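Local coordinates for RagB/SusD domain protein (Flavobacterium johnsoniae, PDB 5J90) that binds chitin as a SusD homologue encoded in a chitin utilization locus, probably capturing the polysaccharide at the outer membrane for uptake, at residues D270-M275 with E296-R301; A386-D389 with N395-D398. All coordinates share one frame; numbering follows the deposited sequence.

Contact 1 of 2, residues D270-M275 with E296-R301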
loop_
_atom_site.group_PDB
_atom_site.type_symbol
_atom_site.label_atom_id
_atom_site.label_comp_id
_atom_site.label_asym_id
_atom_site.label_seq_id
_atom_site.Cartn_x
_atom_site.Cartn_y
_atom_site.Cartn_z
ATOM N N ASP A 270 -3.387 -27.124 6.973
ATOM C CA ASP A 270 -3.748 -26.706 5.614
ATOM C C ASP A 270 -3.360 -27.762 4.580
ATOM O O ASP A 270 -4.122 -28.042 3.648
ATOM C CB ASP A 270 -3.094 -25.368 5.245
ATOM C CG ASP A 270 -3.687 -24.193 5.996
ATOM O OD1 ASP A 270 -4.913 -23.962 5.899
ATOM O OD2 ASP A 270 -2.914 -23.496 6.679
ATOM N N MET A 271 -2.167 -28.334 4.730
ATOM C CA MET A 271 -1.736 -29.387 3.824
ATOM C C MET A 271 -2.648 -30.612 3.935
ATOM O O MET A 271 -2.990 -31.213 2.921
ATOM C CB MET A 271 -0.270 -29.753 4.064
ATOM C CG MET A 271 0.706 -28.895 3.277
ATOM S SD MET A 271 0.699 -29.435 1.566
ATOM C CE MET A 271 1.663 -28.134 0.796
ATOM N N GLU A 272 -3.057 -30.960 5.152
ATOM C CA GLU A 272 -3.979 -32.086 5.294
ATOM C C GLU A 272 -5.297 -31.783 4.583
ATOM O O GLU A 272 -5.774 -32.573 3.782
ATOM C CB GLU A 272 -4.245 -32.427 6.764
ATOM C CG GLU A 272 -5.130 -33.663 6.884
ATOM C CD GLU A 272 -5.600 -33.977 8.298
ATOM O OE1 GLU A 272 -4.869 -33.718 9.275
ATOM O OE2 GLU A 272 -6.722 -34.521 8.422
ATOM N N SER A 273 -5.873 -30.617 4.854
ATOM C CA SER A 273 -7.151 -30.247 4.256
ATOM C C SER A 273 -7.109 -30.269 2.730
ATOM O O SER A 273 -7.972 -30.864 2.068
ATOM C CB SER A 273 -7.576 -28.858 4.749
ATOM O OG SER A 273 -8.763 -28.445 4.094
ATOM N N ILE A 274 -6.103 -29.618 2.165
ATOM C CA ILE A 274 -6.020 -29.476 0.720
ATOM C C ILE A 274 -5.604 -30.772 0.024
ATOM O O ILE A 274 -6.249 -31.201 -0.930
ATOM C CB ILE A 274 -5.106 -28.291 0.346
ATOM C CG1 ILE A 274 -5.772 -26.988 0.803
ATOM C CG2 ILE A 274 -4.829 -28.272 -1.151
ATOM C CD1 ILE A 274 -4.912 -25.733 0.626
ATOM N N MET A 275 -4.534 -31.402 0.495
ATOM C CA MET A 275 -4.041 -32.594 -0.191
ATOM C C MET A 275 -4.933 -33.830 0.024
ATOM O O MET A 275 -5.133 -34.611 -0.908
ATOM C CB MET A 275 -2.559 -32.855 0.124
ATOM C CG MET A 275 -1.655 -31.711 -0.378
ATOM S SD MET A 275 0.110 -32.089 -0.437
ATOM C CE MET A 275 0.154 -33.195 -1.847
ATOM N N GLU A 296 -2.193 -43.052 8.527
ATOM C CA GLU A 296 -2.940 -41.843 8.191
ATOM C C GLU A 296 -2.016 -40.636 8.063
ATOM O O GLU A 296 -0.981 -40.557 8.727
ATOM C CB GLU A 296 -4.007 -41.546 9.248
ATOM C CG GLU A 296 -5.121 -42.580 9.339
ATOM C CD GLU A 296 -6.213 -42.172 10.317
ATOM O OE1 GLU A 296 -6.629 -40.993 10.291
ATOM O OE2 GLU A 296 -6.653 -43.026 11.119
ATOM N N TYR A 297 -2.400 -39.710 7.190
ATOM C CA TYR A 297 -1.730 -38.414 7.088
ATOM C C TYR A 297 -2.466 -37.407 7.950
ATOM O O TYR A 297 -3.612 -37.062 7.664
ATOM C CB TYR A 297 -1.682 -37.950 5.627
ATOM C CG TYR A 297 -0.878 -38.894 4.770
ATOM C CD1 TYR A 297 0.511 -38.851 4.774
ATOM C CD2 TYR A 297 -1.503 -39.860 3.988
ATOM C CE1 TYR A 297 1.260 -39.726 4.008
ATOM C CE2 TYR A 297 -0.761 -40.745 3.221
ATOM C CZ TYR A 297 0.617 -40.674 3.236
ATOM O OH TYR A 297 1.371 -41.545 2.482
ATOM N N LYS A 298 -1.815 -36.951 9.018
ATOM C CA LYS A 298 -2.446 -36.028 9.955
ATOM C C LYS A 298 -1.587 -34.795 10.180
ATOM O O LYS A 298 -0.403 -34.904 10.504
ATOM C CB LYS A 298 -2.734 -36.709 11.300
ATOM C CG LYS A 298 -3.868 -37.733 11.257
ATOM C CD LYS A 298 -5.187 -37.105 10.811
ATOM C CE LYS A 298 -5.627 -35.976 11.729
ATOM N NZ LYS A 298 -6.858 -35.304 11.216
ATOM N N GLY A 299 -2.197 -33.626 10.010
ATOM C CA GLY A 299 -1.480 -32.373 10.140
ATOM C C GLY A 299 -1.824 -31.645 11.420
ATOM O O GLY A 299 -2.837 -31.937 12.074
ATOM N N VAL A 300 -0.975 -30.684 11.767
ATOM C CA VAL A 300 -1.095 -29.905 12.988
ATOM C C VAL A 300 -1.535 -28.476 12.645
ATOM O O VAL A 300 -1.031 -27.869 11.688
ATOM C CB VAL A 300 0.247 -29.880 13.731
ATOM C CG1 VAL A 300 0.139 -29.063 15.007
ATOM C CG2 VAL A 300 0.704 -31.308 14.030
ATOM N N ARG A 301 -2.475 -27.942 13.420
ATOM C CA ARG A 301 -2.971 -26.583 13.224
ATOM C C ARG A 301 -1.938 -25.579 13.729
ATOM O O ARG A 301 -1.318 -25.781 14.772
ATOM C CB ARG A 301 -4.289 -26.409 13.986
ATOM C CG ARG A 301 -4.939 -25.049 13.828
ATOM C CD ARG A 301 -5.976 -25.067 12.743
ATOM N NE ARG A 301 -6.579 -23.750 12.573
ATOM C CZ ARG A 301 -7.840 -23.441 12.858
ATOM N NH1 ARG A 301 -8.677 -24.361 13.334
ATOM N NH2 ARG A 301 -8.272 -22.204 12.652
#

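Contact 2 of 2, residues A386-D389 with N395-D398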
loop_
_atom_site.group_PDB
_atom_site.type_symbol
_atom_site.label_atom_id
_atom_site.label_comp_id
_atom_site.label_asym_id
_atom_site.label_seq_id
_atom_site.Cartn_x
_atom_site.Cartn_y
_atom_site.Cartn_z
ATOM N N ALA A 386 -12.559 -31.081 5.584
ATOM C CA ALA A 386 -12.624 -30.552 6.935
ATOM C C ALA A 386 -11.415 -31.027 7.727
ATOM O O ALA A 386 -10.894 -32.125 7.496
ATOM C CB ALA A 386 -13.918 -30.982 7.624
ATOM N N TYR A 387 -10.967 -30.187 8.656
ATOM C CA TYR A 387 -9.821 -30.508 9.488
ATOM C C TYR A 387 -10.243 -30.862 10.918
ATOM O O TYR A 387 -10.987 -30.118 11.558
ATOM C CB TYR A 387 -8.785 -29.365 9.521
ATOM C CG TYR A 387 -7.711 -29.703 10.517
ATOM C CD1 TYR A 387 -6.756 -30.671 10.222
ATOM C CD2 TYR A 387 -7.694 -29.130 11.783
ATOM C CE1 TYR A 387 -5.799 -31.037 11.142
ATOM C CE2 TYR A 387 -6.733 -29.490 12.716
ATOM C CZ TYR A 387 -5.788 -30.448 12.385
ATOM O OH TYR A 387 -4.829 -30.823 13.291
ATOM N N VAL A 388 -9.735 -31.989 11.412
ATOM C CA VAL A 388 -10.008 -32.439 12.773
ATOM C C VAL A 388 -8.722 -32.732 13.540
ATOM O O VAL A 388 -7.841 -33.438 13.051
ATOM C CB VAL A 388 -10.877 -33.719 12.770
ATOM C CG1 VAL A 388 -11.022 -34.281 14.185
ATOM C CG2 VAL A 388 -12.235 -33.441 12.159
ATOM N N ASP A 389 -8.631 -32.173 14.741
ATOM C CA ASP A 389 -7.595 -32.515 15.708
ATOM C C ASP A 389 -8.292 -33.413 16.731
ATOM O O ASP A 389 -8.951 -32.910 17.640
ATOM C CB ASP A 389 -7.068 -31.240 16.381
ATOM C CG ASP A 389 -5.876 -31.493 17.284
ATOM O OD1 ASP A 389 -5.620 -32.666 17.626
ATOM O OD2 ASP A 389 -5.197 -30.514 17.669
ATOM N N ASN A 395 -9.502 -27.139 17.894
ATOM C CA ASN A 395 -8.636 -26.809 16.762
ATOM C C ASN A 395 -9.227 -27.184 15.407
ATOM O O ASN A 395 -8.579 -26.998 14.376
ATOM C CB ASN A 395 -7.268 -27.469 16.931
ATOM C CG ASN A 395 -6.525 -26.955 18.146
ATOM O OD1 ASN A 395 -6.706 -25.807 18.559
ATOM N ND2 ASN A 395 -5.676 -27.799 18.722
ATOM N N ASN A 396 -10.449 -27.713 15.410
ATOM C CA ASN A 396 -11.106 -28.150 14.178
ATOM C C ASN A 396 -11.498 -26.988 13.275
ATOM O O ASN A 396 -11.645 -25.852 13.734
ATOM C CB ASN A 396 -12.373 -28.958 14.490
ATOM C CG ASN A 396 -12.081 -30.292 15.142
ATOM O OD1 ASN A 396 -10.932 -30.623 15.432
ATOM N ND2 ASN A 396 -13.135 -31.062 15.395
ATOM N N SER A 397 -11.681 -27.278 11.990
ATOM C CA SER A 397 -12.228 -26.285 11.074
ATOM C C SER A 397 -12.908 -26.897 9.859
ATOM O O SER A 397 -12.450 -27.908 9.328
ATOM C CB SER A 397 -11.127 -25.341 10.587
ATOM O OG SER A 397 -11.677 -24.328 9.760
ATOM N N ASP A 398 -13.986 -26.259 9.407
ATOM C CA ASP A 398 -14.527 -26.525 8.080
ATOM C C ASP A 398 -13.461 -26.125 7.065
ATOM O O ASP A 398 -12.628 -25.258 7.343
ATOM C CB ASP A 398 -15.783 -25.685 7.818
ATOM C CG ASP A 398 -16.945 -26.055 8.719
ATOM O OD1 ASP A 398 -16.985 -27.203 9.206
ATOM O OD2 ASP A 398 -17.828 -25.193 8.924
#

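Contact 1 of 2, residues D270-M275 with E296-R301
A buried salt bridge, joined by a side-chain-to-backbone hydrogen bond, ties Glu272 of the short helix 269-277 to Lys298 and Gly299 in the loop that follows helix 283-286, within the largely helical SusD fold. Glu272 carries nearly all of the helix's share. With CG anti to the backbone N (chi1 -176°) and an extended chain beyond, glutamate suits the place because it carries its carboxylate across to the loop's amide and ammonium. Glu272 OE1 accepts the almost straight bond from Gly299 N at 2.8 Å (174° at the hydrogen), met on the anti side and somewhat out of the carboxylate plane. Lys298 starts away from the helix but bends twice along its chain, bringing NZ back to the carboxylate. Lys298 NZ lies 2.9 Å from Glu272 OE2, on that oxygen's syn lone pair, while the bond from Lys298 NZ to Glu272 OE1 is weak. The ammonium also bonds Val388 O, and Lys276 makes a second salt bridge to Glu272 OE2; two lysines would probably keep this buried carboxylate ionised. Gly299 suits the closest backbone approach, its CA 5.5 Å from Glu272 CA, since a beta carbon there would press tightly on Glu272 CB. Tyr297 O stands over a face of the carboxylate, 3.7 Å from Glu272 CD.

Contact 2 of 2, residues A386-D389 with N395-D398
Tyr387 and Asp389 both set CG anti to the backbone N (chi1 174° and -173°), whereas Asn395 and Asn396 place CG beside theirs; these torsions bring a ring edge, a carboxylate and two amides together across a single antiparallel beta bridge. The bridge, a hydrogen-bonded pair of Tyr387 and Ser397, joins two parts of the loop between helices 373-378 and 413-428. Tyr387 N donates to Ser397 O at 2.8 Å, and Ser397 N returns a bond to Tyr387 O at 3.0 Å. Beyond the bridge, side chains take over from the backbone. Asn396 lies alongside Val388, pointing the same way, and Asn396 OD1 receives Asp389 N at 2.9 Å, the donor tilted from the carbonyl plane. Asparagine fits because its short amide can imitate a strand carbonyl. An alanine here would remove that acceptor and is likely to leave the Asp389 N-H without its mate and the side chain of Val388 without the amide beside it. Next along, Asp389 and Asn395 run side by side with their CB atoms 3.8 Å apart. Asn395 ND2 gives Asp389 OD2 a nearly straight bond of 3.0 Å, reaching the oxygen on its anti side; the bond lies in the amide plane of Asn395 but well out of the carboxylate plane, the two groups being turned 29° apart. His312 NE2 also bonds Asp389 OD2. Tyrosine suits its place because its flat ring can meet the backbone edge-on: Asn395 O sits in the ring plane, 3.5 Å from Tyr387 CD2.

Contact 1 closes before contact 2 opens along the chain, yet their centres lie only 10 Å apart, on the same side of the chain's centre. Tyr387 is one joint: Tyr387 OH reaches Gly299 O at 2.6 Å, probably as a hydrogen bond, and its ring packs against Glu272. Lys298, shared between the two contacts, is another, and Arg301 NH1 bonds Asn395 O. The bridged loop of 386-389 and 395-398 thus rests on helix 269-277 and on the loop 296-301 together. Helix and both loops form one connected polar network within the SusD-like family region, which fastens the loop between helices 373-378 and 413-428 to helix 269-277.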